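Serine protease pet (Escherichia coli, PDB 4OM9) is a secreted autotransporter enterotoxin whose passenger domain, a serine protease carried on a long beta-helix, probably cleaves host proteins such as alpha-fodrin. Local coordinates at residues A[524-529]-A[564-569]; A[7-12]-A[558-563]; A[621-626]-A[637-642]; A[15-20]-A[169-174]. All coordinates share one frame; numbering follows the deposited sequence.

Contact 1: residues A[524-529]-A[564-569]; sequences AIFRTT and SNNQVS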
loop_
_atom_site.group_PDB
_atom_site.type_symbol
_atom_site.label_atom_id
_atom_site.label_comp_id
_atom_site.label_asym_id
_atom_site.label_seq_id
_atom_site.Cartn_x
_atom_site.Cartn_y
_atom_site.Cartn_z
ATOM N N ALA A 524 -0.816 13.986 -12.507
ATOM C CA ALA A 524 -1.445 14.566 -13.672
ATOM C C ALA A 524 -0.472 14.488 -14.834
ATOM O O ALA A 524 0.752 14.441 -14.642
ATOM C CB ALA A 524 -1.842 16.022 -13.400
ATOM N N ILE A 525 -1.014 14.480 -16.042
ATOM C CA ILE A 525 -0.193 14.635 -17.226
ATOM C C ILE A 525 -0.698 15.847 -17.989
ATOM O O ILE A 525 -1.684 16.460 -17.598
ATOM C CB ILE A 525 -0.232 13.388 -18.112
ATOM C CG1 ILE A 525 -1.622 13.224 -18.740
ATOM C CG2 ILE A 525 0.168 12.137 -17.304
ATOM C CD1 ILE A 525 -1.772 11.920 -19.500
ATOM N N PHE A 526 -0.020 16.191 -19.073
ATOM C CA PHE A 526 -0.381 17.357 -19.854
ATOM C C PHE A 526 -1.379 17.002 -20.948
ATOM O O PHE A 526 -2.192 17.845 -21.342
ATOM C CB PHE A 526 0.863 17.982 -20.469
ATOM C CG PHE A 526 1.980 18.205 -19.484
ATOM C CD1 PHE A 526 1.837 19.119 -18.447
ATOM C CD2 PHE A 526 3.180 17.523 -19.614
ATOM C CE1 PHE A 526 2.852 19.334 -17.547
ATOM C CE2 PHE A 526 4.195 17.733 -18.725
ATOM C CZ PHE A 526 4.031 18.641 -17.685
ATOM N N ARG A 527 -1.318 15.753 -21.427
ATOM C CA ARG A 527 -2.122 15.311 -22.572
ATOM C C ARG A 527 -2.115 13.780 -22.677
ATOM O O ARG A 527 -1.047 13.166 -22.651
ATOM C CB ARG A 527 -1.585 15.948 -23.864
ATOM C CG ARG A 527 -2.412 15.671 -25.116
ATOM C CD ARG A 527 -1.762 16.270 -26.367
ATOM N NE ARG A 527 -0.487 15.635 -26.708
ATOM C CZ ARG A 527 0.480 16.210 -27.424
ATOM N NH1 ARG A 527 0.334 17.448 -27.882
ATOM N NH2 ARG A 527 1.600 15.549 -27.681
ATOM N N THR A 528 -3.284 13.151 -22.791
ATOM C CA THR A 528 -3.283 11.686 -22.762
ATOM C C THR A 528 -3.242 11.096 -24.170
ATOM O O THR A 528 -2.690 10.025 -24.349
ATOM C CB THR A 528 -4.485 11.083 -21.938
ATOM O OG1 THR A 528 -5.131 10.029 -22.672
ATOM C CG2 THR A 528 -5.486 12.099 -21.557
ATOM N N THR A 529 -3.765 11.801 -25.172
ATOM C CA THR A 529 -3.528 11.395 -26.565
ATOM C C THR A 529 -2.112 11.763 -27.015
ATOM O O THR A 529 -1.592 12.833 -26.681
ATOM C CB THR A 529 -4.537 12.022 -27.552
ATOM O OG1 THR A 529 -4.508 13.451 -27.439
ATOM C CG2 THR A 529 -5.943 11.514 -27.271
ATOM N N SER A 564 8.308 15.466 -15.921
ATOM C CA SER A 564 7.970 16.210 -17.126
ATOM C C SER A 564 7.837 15.302 -18.345
ATOM O O SER A 564 7.845 15.765 -19.487
ATOM C CB SER A 564 9.034 17.284 -17.387
ATOM O OG SER A 564 9.355 18.008 -16.201
ATOM N N ASN A 565 7.708 14.003 -18.110
ATOM C CA ASN A 565 7.672 13.055 -19.214
ATOM C C ASN A 565 6.260 12.707 -19.670
ATOM O O ASN A 565 6.069 11.743 -20.404
ATOM C CB ASN A 565 8.430 11.771 -18.837
ATOM C CG ASN A 565 7.765 10.986 -17.694
ATOM O OD1 ASN A 565 6.689 11.349 -17.197
ATOM N ND2 ASN A 565 8.417 9.901 -17.276
ATOM N N ASN A 566 5.274 13.479 -19.218
ATOM C CA ASN A 566 3.874 13.245 -19.610
ATOM C C ASN A 566 3.363 11.801 -19.348
ATOM O O ASN A 566 2.482 11.327 -20.051
ATOM C CB ASN A 566 3.688 13.595 -21.098
ATOM C CG ASN A 566 2.231 13.900 -21.467
ATOM O OD1 ASN A 566 1.462 14.414 -20.659
ATOM N ND2 ASN A 566 1.863 13.587 -22.702
ATOM N N GLN A 567 3.914 11.111 -18.349
ATOM C CA GLN A 567 3.385 9.797 -17.938
ATOM C C GLN A 567 2.760 9.892 -16.559
ATOM O O GLN A 567 3.232 10.659 -15.718
ATOM C CB GLN A 567 4.471 8.724 -17.910
ATOM C CG GLN A 567 5.447 8.772 -19.052
ATOM C CD GLN A 567 4.791 8.475 -20.368
ATOM O OE1 GLN A 567 4.500 7.319 -20.678
ATOM N NE2 GLN A 567 4.548 9.517 -21.161
ATOM N N VAL A 568 1.714 9.100 -16.329
ATOM C CA VAL A 568 0.919 9.199 -15.114
ATOM C C VAL A 568 1.736 8.866 -13.882
ATOM O O VAL A 568 1.607 9.514 -12.838
ATOM C CB VAL A 568 -0.315 8.280 -15.175
ATOM C CG1 VAL A 568 -0.888 8.073 -13.774
ATOM C CG2 VAL A 568 -1.374 8.873 -16.102
ATOM N N SER A 569 2.590 7.855 -14.010
ATOM C CA SER A 569 3.586 7.558 -12.986
ATOM C C SER A 569 4.802 7.002 -13.681
ATOM O O SER A 569 4.773 6.788 -14.890
ATOM C CB SER A 569 3.049 6.569 -11.942
ATOM O OG SER A 569 2.640 5.348 -12.549
HETATM O O HOH W 1 3.148 13.319 -15.244
#
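The flat amide of N566 and the ring of F526 lie with their planes only 19° apart, although the two side chains run obliquely to each other. N566 OD1 approaches the ring from an oblique direction, 3.7 Å from F526 CD2, while S564 O lies near the ring plane at its edge. The amide is bound to backbone on both its polar atoms. N566 OD1 accepts from F526 N at 2.8 Å, nearly along the C=O axis, and from R527 N at 3.2 Å on a lone pair in the carbonyl plane. N566 ND2 donates a hydrogen bond to R527 O at 2.9 Å. With CG anti to the backbone N (chi1 -158°), the N566 amide is carried across to the other loop. Asparagine suits the place because it offers an acceptor and a donor on one short, rigid group, and it tolerates the positive phi found here. Beside it, I525 CG2 packs 3.8 Å from V568 CG2, and a water bridges A524 O to Q567 O. F526 also packs on W543 and I547 of helix 543-550, and R527 forms a salt bridge with D542. N565 OD1 accepts from Q567 N, forming an Asx turn that shapes the second loop. Two irregular loops are joined largely by side-chain-to-backbone bonds: three bonds fix the rotation of one amide and satisfy three backbone groups that no strand pairing serves.

Contact 2: residues A[7-12]-A[558-563]; sequences KAWARD and NKTTYK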
loop_
_atom_site.group_PDB
_atom_site.type_symbol
_atom_site.label_atom_id
_atom_site.label_comp_id
_atom_site.label_asym_id
_atom_site.label_seq_id
_atom_site.Cartn_x
_atom_site.Cartn_y
_atom_site.Cartn_z
ATOM N N LYS A 7 10.067 28.658 -10.946
ATOM C CA LYS A 7 10.365 27.997 -9.690
ATOM C C LYS A 7 9.733 26.615 -9.677
ATOM O O LYS A 7 10.424 25.604 -9.514
ATOM C CB LYS A 7 9.856 28.808 -8.502
ATOM C CG LYS A 7 10.723 30.015 -8.139
ATOM C CD LYS A 7 10.409 31.208 -9.013
ATOM C CE LYS A 7 11.189 32.449 -8.571
ATOM N NZ LYS A 7 10.843 32.893 -7.188
ATOM N N ALA A 8 8.414 26.582 -9.865
ATOM C CA ALA A 8 7.643 25.358 -9.721
ATOM C C ALA A 8 7.667 24.543 -10.996
ATOM O O ALA A 8 7.822 25.081 -12.082
ATOM C CB ALA A 8 6.212 25.684 -9.339
ATOM N N TRP A 9 7.497 23.239 -10.867
ATOM C CA TRP A 9 7.302 22.416 -12.056
ATOM C C TRP A 9 5.905 22.608 -12.640
ATOM O O TRP A 9 4.931 22.847 -11.918
ATOM C CB TRP A 9 7.517 20.946 -11.743
ATOM C CG TRP A 9 8.906 20.511 -11.861
ATOM C CD1 TRP A 9 9.454 19.793 -12.880
ATOM C CD2 TRP A 9 9.952 20.736 -10.915
ATOM N NE1 TRP A 9 10.780 19.567 -12.632
ATOM C CE2 TRP A 9 11.109 20.128 -11.424
ATOM C CE3 TRP A 9 10.019 21.398 -9.682
ATOM C CZ2 TRP A 9 12.328 20.155 -10.749
ATOM C CZ3 TRP A 9 11.221 21.425 -9.009
ATOM C CH2 TRP A 9 12.364 20.814 -9.545
ATOM N N ALA A 10 5.822 22.486 -13.957
ATOM C CA ALA A 10 4.581 22.679 -14.672
ATOM C C ALA A 10 3.509 21.716 -14.142
ATOM O O ALA A 10 2.355 22.091 -13.954
ATOM C CB ALA A 10 4.815 22.486 -16.172
ATOM N N ARG A 11 3.932 20.488 -13.860
ATOM C CA ARG A 11 3.039 19.416 -13.439
ATOM C C ARG A 11 2.478 19.699 -12.043
ATOM O O ARG A 11 1.421 19.168 -11.649
ATOM C CB ARG A 11 3.798 18.082 -13.482
ATOM C CG ARG A 11 3.144 16.918 -12.780
ATOM C CD ARG A 11 3.945 15.654 -13.003
ATOM N NE ARG A 11 4.566 15.189 -11.772
ATOM C CZ ARG A 11 5.155 14.003 -11.643
ATOM N NH1 ARG A 11 5.191 13.167 -12.671
ATOM N NH2 ARG A 11 5.693 13.644 -10.487
ATOM N N ASP A 12 3.175 20.563 -11.306
ATOM C CA ASP A 12 2.761 20.895 -9.948
ATOM C C ASP A 12 1.407 21.618 -9.884
ATOM O O ASP A 12 0.583 21.329 -9.010
ATOM C CB ASP A 12 3.837 21.740 -9.264
ATOM C CG ASP A 12 5.093 20.945 -8.963
ATOM O OD1 ASP A 12 4.987 19.704 -8.844
ATOM O OD2 ASP A 12 6.181 21.556 -8.824
ATOM N N ASN A 558 18.880 16.868 -10.828
ATOM C CA ASN A 558 18.241 16.237 -9.678
ATOM C C ASN A 558 17.848 14.791 -9.956
ATOM O O ASN A 558 17.424 14.076 -9.051
ATOM C CB ASN A 558 17.011 17.038 -9.238
ATOM C CG ASN A 558 17.362 18.445 -8.789
ATOM O OD1 ASN A 558 18.180 19.112 -9.413
ATOM N ND2 ASN A 558 16.749 18.897 -7.698
ATOM N N LYS A 559 18.009 14.368 -11.206
ATOM C CA LYS A 559 17.529 13.063 -11.679
ATOM C C LYS A 559 16.004 12.894 -11.463
ATOM O O LYS A 559 15.542 11.893 -10.914
ATOM C CB LYS A 559 18.312 11.924 -11.010
ATOM C CG LYS A 559 19.756 11.766 -11.508
ATOM C CD LYS A 559 19.801 11.274 -12.957
ATOM C CE LYS A 559 21.201 10.805 -13.377
ATOM N NZ LYS A 559 22.000 11.851 -14.088
ATOM N N THR A 560 15.237 13.887 -11.917
ATOM C CA THR A 560 13.781 13.845 -11.835
ATOM C C THR A 560 13.092 14.066 -13.187
ATOM O O THR A 560 12.156 14.850 -13.280
ATOM C CB THR A 560 13.228 14.901 -10.843
ATOM O OG1 THR A 560 13.572 16.217 -11.288
ATOM C CG2 THR A 560 13.772 14.675 -9.440
ATOM N N THR A 561 13.523 13.356 -14.221
ATOM C CA THR A 561 12.875 13.451 -15.530
ATOM C C THR A 561 11.425 12.930 -15.512
ATOM O O THR A 561 10.621 13.260 -16.391
ATOM C CB THR A 561 13.675 12.684 -16.607
ATOM O OG1 THR A 561 13.756 11.295 -16.259
ATOM C CG2 THR A 561 15.086 13.252 -16.730
ATOM N N TYR A 562 11.086 12.132 -14.505
ATOM C CA TYR A 562 9.738 11.591 -14.387
ATOM C C TYR A 562 8.648 12.674 -14.186
ATOM O O TYR A 562 7.457 12.403 -14.357
ATOM C CB TYR A 562 9.690 10.579 -13.241
ATOM C CG TYR A 562 10.187 11.091 -11.902
ATOM C CD1 TYR A 562 9.360 11.836 -11.072
ATOM C CD2 TYR A 562 11.478 10.805 -11.457
ATOM C CE1 TYR A 562 9.807 12.297 -9.848
ATOM C CE2 TYR A 562 11.924 11.247 -10.231
ATOM C CZ TYR A 562 11.087 11.998 -9.430
ATOM O OH TYR A 562 11.525 12.463 -8.200
ATOM N N LYS A 563 9.073 13.891 -13.848
ATOM C CA LYS A 563 8.167 15.003 -13.551
ATOM C C LYS A 563 7.634 15.667 -14.800
ATOM O O LYS A 563 6.627 16.354 -14.753
ATOM C CB LYS A 563 8.868 16.073 -12.702
ATOM C CG LYS A 563 9.125 15.704 -11.247
ATOM C CD LYS A 563 9.841 16.852 -10.530
ATOM C CE LYS A 563 9.784 16.706 -9.016
ATOM N NZ LYS A 563 10.320 17.916 -8.312
HETATM O O HOH W 2 6.419 19.382 -14.807
#
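W9 and K563 meet where the residues leading into helix 10-17 pass a short 3-10 turn at 561-563, the nearest CA atoms, R11 CA and K563 CA, being 6.8 Å apart. The lysine chain, extended beyond CG, runs over one face of the indole at about a right angle to the tryptophan side chain. K563 CD makes a CH-pi contact 3.6 Å from the centroid of the five-membered ring of W9. Further out, K563 NZ stands 3.5 Å from the centroid of the six-membered ring of W9, 5° off its normal, a cation-pi pair. Lysine fits because its methylenes and its charge use the same broad aromatic surface in turn. R11 also reaches the turn, with CG anti to the backbone N (chi1 166°) and a bend at chi3. One face of its guanidinium lies over K563 CA, the guanidinium plane is 42° from that of the Y562 ring, and R11 NH2 comes up to the edge of that ring. A water links R11 N, 2.9 Å away, to K563 O, 3.0 Å away. At the helix start D12 OD2 accepts from W9 N at 3.0 Å. Around this pair, N555 of helix 552-558 accepts from W9 NE1, and E551 from A10 N, while K35 makes a second cation-pi contact with W9; the N-terminal helix is thereby packed against the helical insertion that follows strand 514-520.

Contact 3: residues A[621-626]-A[637-642]; sequences IDLYSG and RQDIKS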
loop_
_atom_site.group_PDB
_atom_site.type_symbol
_atom_site.label_atom_id
_atom_site.label_comp_id
_atom_site.label_asym_id
_atom_site.label_seq_id
_atom_site.Cartn_x
_atom_site.Cartn_y
_atom_site.Cartn_z
ATOM N N ILE A 621 3.419 -0.875 -13.413
ATOM C CA ILE A 621 2.601 0.331 -13.377
ATOM C C ILE A 621 1.617 0.312 -14.531
ATOM O O ILE A 621 1.818 -0.401 -15.530
ATOM C CB ILE A 621 3.444 1.623 -13.435
ATOM C CG1 ILE A 621 4.174 1.740 -14.769
ATOM C CG2 ILE A 621 4.421 1.669 -12.284
ATOM C CD1 ILE A 621 4.930 3.074 -14.953
ATOM N N ASP A 622 0.564 1.117 -14.372
ATOM C CA ASP A 622 -0.555 1.199 -15.294
ATOM C C ASP A 622 -0.542 2.599 -15.884
ATOM O O ASP A 622 -0.728 3.575 -15.168
ATOM C CB ASP A 622 -1.863 0.881 -14.537
ATOM C CG ASP A 622 -3.149 1.088 -15.377
ATOM O OD1 ASP A 622 -3.080 1.272 -16.612
ATOM O OD2 ASP A 622 -4.241 1.033 -14.768
ATOM N N LEU A 623 -0.299 2.705 -17.182
ATOM C CA LEU A 623 -0.304 3.995 -17.841
ATOM C C LEU A 623 -1.675 4.716 -17.819
ATOM O O LEU A 623 -1.756 5.904 -18.149
ATOM C CB LEU A 623 0.174 3.843 -19.275
ATOM C CG LEU A 623 1.651 3.443 -19.381
ATOM C CD1 LEU A 623 2.086 3.326 -20.837
ATOM C CD2 LEU A 623 2.540 4.439 -18.620
ATOM N N TYR A 624 -2.736 4.016 -17.425
ATOM C CA TYR A 624 -4.039 4.652 -17.314
ATOM C C TYR A 624 -4.607 4.489 -15.928
ATOM O O TYR A 624 -5.823 4.640 -15.713
ATOM C CB TYR A 624 -5.021 4.094 -18.327
ATOM C CG TYR A 624 -4.629 4.318 -19.758
ATOM C CD1 TYR A 624 -4.675 5.592 -20.317
ATOM C CD2 TYR A 624 -4.231 3.256 -20.565
ATOM C CE1 TYR A 624 -4.327 5.808 -21.640
ATOM C CE2 TYR A 624 -3.868 3.463 -21.888
ATOM C CZ TYR A 624 -3.923 4.743 -22.420
ATOM O OH TYR A 624 -3.577 4.957 -23.736
ATOM N N SER A 625 -3.728 4.181 -14.990
ATOM C CA SER A 625 -4.072 4.208 -13.580
ATOM C C SER A 625 -4.800 5.517 -13.209
ATOM O O SER A 625 -4.356 6.616 -13.567
ATOM C CB SER A 625 -2.792 4.045 -12.749
ATOM O OG SER A 625 -3.052 4.228 -11.378
ATOM N N GLY A 626 -5.923 5.404 -12.511
ATOM C CA GLY A 626 -6.662 6.576 -12.105
ATOM C C GLY A 626 -7.537 7.124 -13.210
ATOM O O GLY A 626 -8.413 7.936 -12.948
ATOM N N ARG A 637 -9.977 0.516 -19.825
ATOM C CA ARG A 637 -8.692 0.512 -20.509
ATOM C C ARG A 637 -7.588 0.229 -19.487
ATOM O O ARG A 637 -7.695 0.622 -18.317
ATOM C CB ARG A 637 -8.464 1.859 -21.224
ATOM C CG ARG A 637 -7.663 2.884 -20.401
ATOM C CD ARG A 637 -8.279 4.277 -20.246
ATOM N NE ARG A 637 -7.915 5.193 -21.325
ATOM C CZ ARG A 637 -7.952 6.524 -21.243
ATOM N NH1 ARG A 637 -8.304 7.133 -20.117
ATOM N NH2 ARG A 637 -7.615 7.254 -22.294
ATOM N N GLN A 638 -6.546 -0.485 -19.906
ATOM C CA GLN A 638 -5.372 -0.679 -19.054
ATOM C C GLN A 638 -4.154 -0.963 -19.918
ATOM O O GLN A 638 -4.245 -1.677 -20.906
ATOM C CB GLN A 638 -5.588 -1.811 -18.032
ATOM C CG GLN A 638 -4.411 -1.983 -17.040
ATOM C CD GLN A 638 -4.752 -2.862 -15.823
ATOM O OE1 GLN A 638 -4.717 -4.103 -15.887
ATOM N NE2 GLN A 638 -5.054 -2.216 -14.703
ATOM N N ASP A 639 -3.026 -0.361 -19.555
ATOM C CA ASP A 639 -1.772 -0.546 -20.274
ATOM C C ASP A 639 -0.648 -0.644 -19.263
ATOM O O ASP A 639 -0.354 0.304 -18.539
ATOM C CB ASP A 639 -1.506 0.601 -21.253
ATOM C CG ASP A 639 -0.369 0.295 -22.212
ATOM O OD1 ASP A 639 0.281 -0.756 -22.059
ATOM O OD2 ASP A 639 -0.123 1.098 -23.129
ATOM N N ILE A 640 -0.016 -1.806 -19.231
ATOM C CA ILE A 640 0.905 -2.136 -18.167
ATOM C C ILE A 640 2.357 -2.075 -18.612
ATOM O O ILE A 640 2.721 -2.599 -19.661
ATOM C CB ILE A 640 0.595 -3.535 -17.611
ATOM C CG1 ILE A 640 -0.743 -3.507 -16.882
ATOM C CG2 ILE A 640 1.680 -3.989 -16.658
ATOM C CD1 ILE A 640 -1.255 -4.864 -16.575
ATOM N N LYS A 641 3.180 -1.412 -17.809
ATOM C CA LYS A 641 4.627 -1.494 -17.987
ATOM C C LYS A 641 5.277 -2.070 -16.741
ATOM O O LYS A 641 4.780 -1.915 -15.623
ATOM C CB LYS A 641 5.228 -0.124 -18.317
ATOM C CG LYS A 641 4.816 0.384 -19.686
ATOM C CD LYS A 641 5.217 -0.614 -20.771
ATOM C CE LYS A 641 4.266 -0.568 -21.965
ATOM N NZ LYS A 641 4.252 0.755 -22.645
ATOM N N SER A 642 6.396 -2.746 -16.942
ATOM C CA SER A 642 7.143 -3.273 -15.827
ATOM C C SER A 642 8.627 -3.051 -16.048
ATOM O O SER A 642 9.073 -2.822 -17.167
ATOM C CB SER A 642 6.835 -4.756 -15.632
ATOM O OG SER A 642 7.065 -5.483 -16.824
#
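D622 OD2 is gripped by three groups: Q638 NE2 gives it a weak bond across the contact, with the carboxylate and amide planes nearly perpendicular, and H474 NE2 and N628 ND2 bond it from outside. D622 OD1 accepts from Y624 N at 2.9 Å, met from above the carboxylate plane, which forms an Asx turn; it also takes a weak bond from D639 N. Having CG anti to the backbone N (chi1 174°) brings this short acid to the place where the strand pairing gives way to a type I turn from D622 to S625. The pairing is antiparallel. I621 N binds K641 O at 2.8 Å, K641 N returns a bond of the same length to I621 O, and L623 N continues the pattern to D639 O, also 2.8 Å away. D622 and I640 form the non-hydrogen-bonded pair between. The R637 guanidinium lies nearly parallel to the Y624 ring, over one face and offset toward its rim, planes 9° apart, and R637 CD makes a CH-pi contact. This flat delocalised cation suits the aromatic face, while NH1 binds K627 O. L623 CD1 lies 3.8 Å from K641 NZ. The antiparallel pair of strands 618-622 and 640-644 leans on the beta-helix, with I640 against I472 of strand 471-473 and I621 against A520 of strand 514-520.

Contact 4: residues A[15-20]-A[169-174]; sequences DLAQNK and DLLSAS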
loop_
_atom_site.group_PDB
_atom_site.type_symbol
_atom_site.label_atom_id
_atom_site.label_comp_id
_atom_site.label_asym_id
_atom_site.label_seq_id
_atom_site.Cartn_x
_atom_site.Cartn_y
_atom_site.Cartn_z
ATOM N N ASP A 15 -1.173 18.848 -10.672
ATOM C CA ASP A 15 -1.327 17.903 -9.563
ATOM C C ASP A 15 -2.279 18.476 -8.514
ATOM O O ASP A 15 -3.126 17.760 -7.975
ATOM C CB ASP A 15 0.028 17.577 -8.903
ATOM C CG ASP A 15 0.710 16.334 -9.488
ATOM O OD1 ASP A 15 0.106 15.623 -10.307
ATOM O OD2 ASP A 15 1.887 16.072 -9.112
ATOM N N LEU A 16 -2.127 19.767 -8.228
ATOM C CA LEU A 16 -2.932 20.415 -7.204
ATOM C C LEU A 16 -4.397 20.489 -7.626
ATOM O O LEU A 16 -5.282 20.229 -6.820
ATOM C CB LEU A 16 -2.403 21.819 -6.898
ATOM C CG LEU A 16 -3.176 22.691 -5.905
ATOM C CD1 LEU A 16 -3.462 21.970 -4.599
ATOM C CD2 LEU A 16 -2.408 23.973 -5.635
ATOM N N ALA A 17 -4.642 20.851 -8.882
ATOM C CA ALA A 17 -6.011 21.054 -9.347
ATOM C C ALA A 17 -6.725 19.717 -9.441
ATOM O O ALA A 17 -7.927 19.646 -9.274
ATOM C CB ALA A 17 -6.042 21.766 -10.704
ATOM N N GLN A 18 -5.974 18.650 -9.685
ATOM C CA GLN A 18 -6.604 17.383 -9.993
ATOM C C GLN A 18 -6.454 16.423 -8.826
ATOM O O GLN A 18 -6.736 15.226 -8.954
ATOM C CB GLN A 18 -6.011 16.829 -11.295
ATOM C CG GLN A 18 -6.155 17.852 -12.439
ATOM C CD GLN A 18 -5.436 17.448 -13.696
ATOM O OE1 GLN A 18 -5.330 16.256 -14.012
ATOM N NE2 GLN A 18 -4.937 18.439 -14.437
ATOM N N ASN A 19 -6.034 16.973 -7.682
ATOM C CA ASN A 19 -5.850 16.190 -6.459
ATOM C C ASN A 19 -4.981 14.939 -6.690
ATOM O O ASN A 19 -5.310 13.830 -6.255
ATOM C CB ASN A 19 -7.206 15.792 -5.871
ATOM C CG ASN A 19 -7.932 16.962 -5.230
ATOM O OD1 ASN A 19 -9.082 17.242 -5.559
ATOM N ND2 ASN A 19 -7.273 17.644 -4.311
ATOM N N LYS A 20 -3.863 15.153 -7.371
ATOM C CA LYS A 20 -2.894 14.120 -7.677
ATOM C C LYS A 20 -1.600 14.325 -6.886
ATOM O O LYS A 20 -1.347 15.408 -6.367
ATOM C CB LYS A 20 -2.609 14.118 -9.181
ATOM C CG LYS A 20 -3.830 13.814 -10.058
ATOM C CD LYS A 20 -4.094 12.324 -10.085
ATOM C CE LYS A 20 -5.382 12.003 -10.822
ATOM N NZ LYS A 20 -5.767 10.581 -10.596
ATOM N N ASP A 169 -7.233 17.439 -18.918
ATOM C CA ASP A 169 -5.862 17.109 -18.507
ATOM C C ASP A 169 -5.128 18.349 -17.949
ATOM O O ASP A 169 -4.300 18.257 -17.041
ATOM C CB ASP A 169 -5.063 16.545 -19.682
ATOM C CG ASP A 169 -5.613 15.231 -20.208
ATOM O OD1 ASP A 169 -6.158 14.429 -19.422
ATOM O OD2 ASP A 169 -5.491 15.007 -21.430
ATOM N N LEU A 170 -5.426 19.513 -18.508
ATOM C CA LEU A 170 -4.693 20.726 -18.149
ATOM C C LEU A 170 -5.357 21.519 -17.034
ATOM O O LEU A 170 -4.976 22.651 -16.757
ATOM C CB LEU A 170 -4.520 21.604 -19.378
ATOM C CG LEU A 170 -3.695 20.925 -20.460
ATOM C CD1 LEU A 170 -3.657 21.787 -21.704
ATOM C CD2 LEU A 170 -2.281 20.680 -19.919
ATOM N N LEU A 171 -6.363 20.936 -16.401
ATOM C CA LEU A 171 -6.984 21.586 -15.259
ATOM C C LEU A 171 -5.906 22.018 -14.262
ATOM O O LEU A 171 -5.179 21.188 -13.726
ATOM C CB LEU A 171 -8.013 20.662 -14.592
ATOM C CG LEU A 171 -8.907 21.357 -13.566
ATOM C CD1 LEU A 171 -10.012 22.206 -14.243
ATOM C CD2 LEU A 171 -9.478 20.361 -12.592
ATOM N N SER A 172 -5.807 23.317 -14.016
ATOM C CA SER A 172 -4.705 23.863 -13.214
ATOM C C SER A 172 -5.153 24.776 -12.049
ATOM O O SER A 172 -6.172 25.446 -12.119
ATOM C CB SER A 172 -3.734 24.617 -14.125
ATOM O OG SER A 172 -4.367 25.704 -14.766
ATOM N N ALA A 173 -4.366 24.807 -10.980
ATOM C CA ALA A 173 -4.796 25.452 -9.753
ATOM C C ALA A 173 -4.102 26.782 -9.516
ATOM O O ALA A 173 -2.933 26.944 -9.846
ATOM C CB ALA A 173 -4.553 24.551 -8.595
ATOM N N SER A 174 -4.830 27.724 -8.927
ATOM C CA SER A 174 -4.255 29.010 -8.529
ATOM C C SER A 174 -4.361 29.145 -7.036
ATOM O O SER A 174 -5.348 28.718 -6.442
ATOM C CB SER A 174 -4.961 30.175 -9.203
ATOM O OG SER A 174 -4.883 30.070 -10.614
#
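A17 and A173 lie at the apolar heart of this contact, their CB atoms 3.8 Å apart where the helix end meets the strand. Alanine on both sides suits so short a separation, its single methyl taking little room. L16 CG, anti to the backbone N (chi1 176°), packs 3.5 Å from A173 CB, and A17 CB sits against the backbone of L171 and S172. L171 adds its own branch, CG lying 4.1 Å from A17 CB. The polar edge belongs to Q18. Its chain, extended beyond CG, carries one amide nitrogen to two backbone oxygens: Q18 NE2 donates to L171 O at 2.8 Å, almost straight at 175° and on a lone pair in the carbonyl plane, and to D169 O at 2.7 Å, from above that carbonyl plane. Glutamine suits the spot because both N-H bonds of one nitrogen can serve two backbone oxygens of the loop leading into strand 172-185. Behind the apolar centre, V150 of strand 143-151 touches A17, L171 and A173, while F148 packs on L16 and backbone bonds join S172 to G151. The end of helix 10-17 packs against the start of strand 172-185, with Y13 bonded to A173 through the backbone.

How the contacts relate
Contacts 1, 2 and 4 group around helix 10-17: contact 2 uses its start, contact 4 its end, and contact 1 sits against it, its centre about 12 Å from the centre of each. Contacts 1 and 4 also touch through A524 N with D15 OD1. Centre to centre, contact 3 is about 12 Å from contact 1, about 20 Å from contact 4 and about 21 Å from contact 2; it touches contact 1, as through V568 against L623, but neither of the others. Along the chain, contact 4 lies within the span between the two segments of contact 2, contact 1 crosses contact 2, and contact 3 comes last. Together they join the N-terminal protease-like region to the loops, helices and antiparallel strand pair attached to the beta-helix.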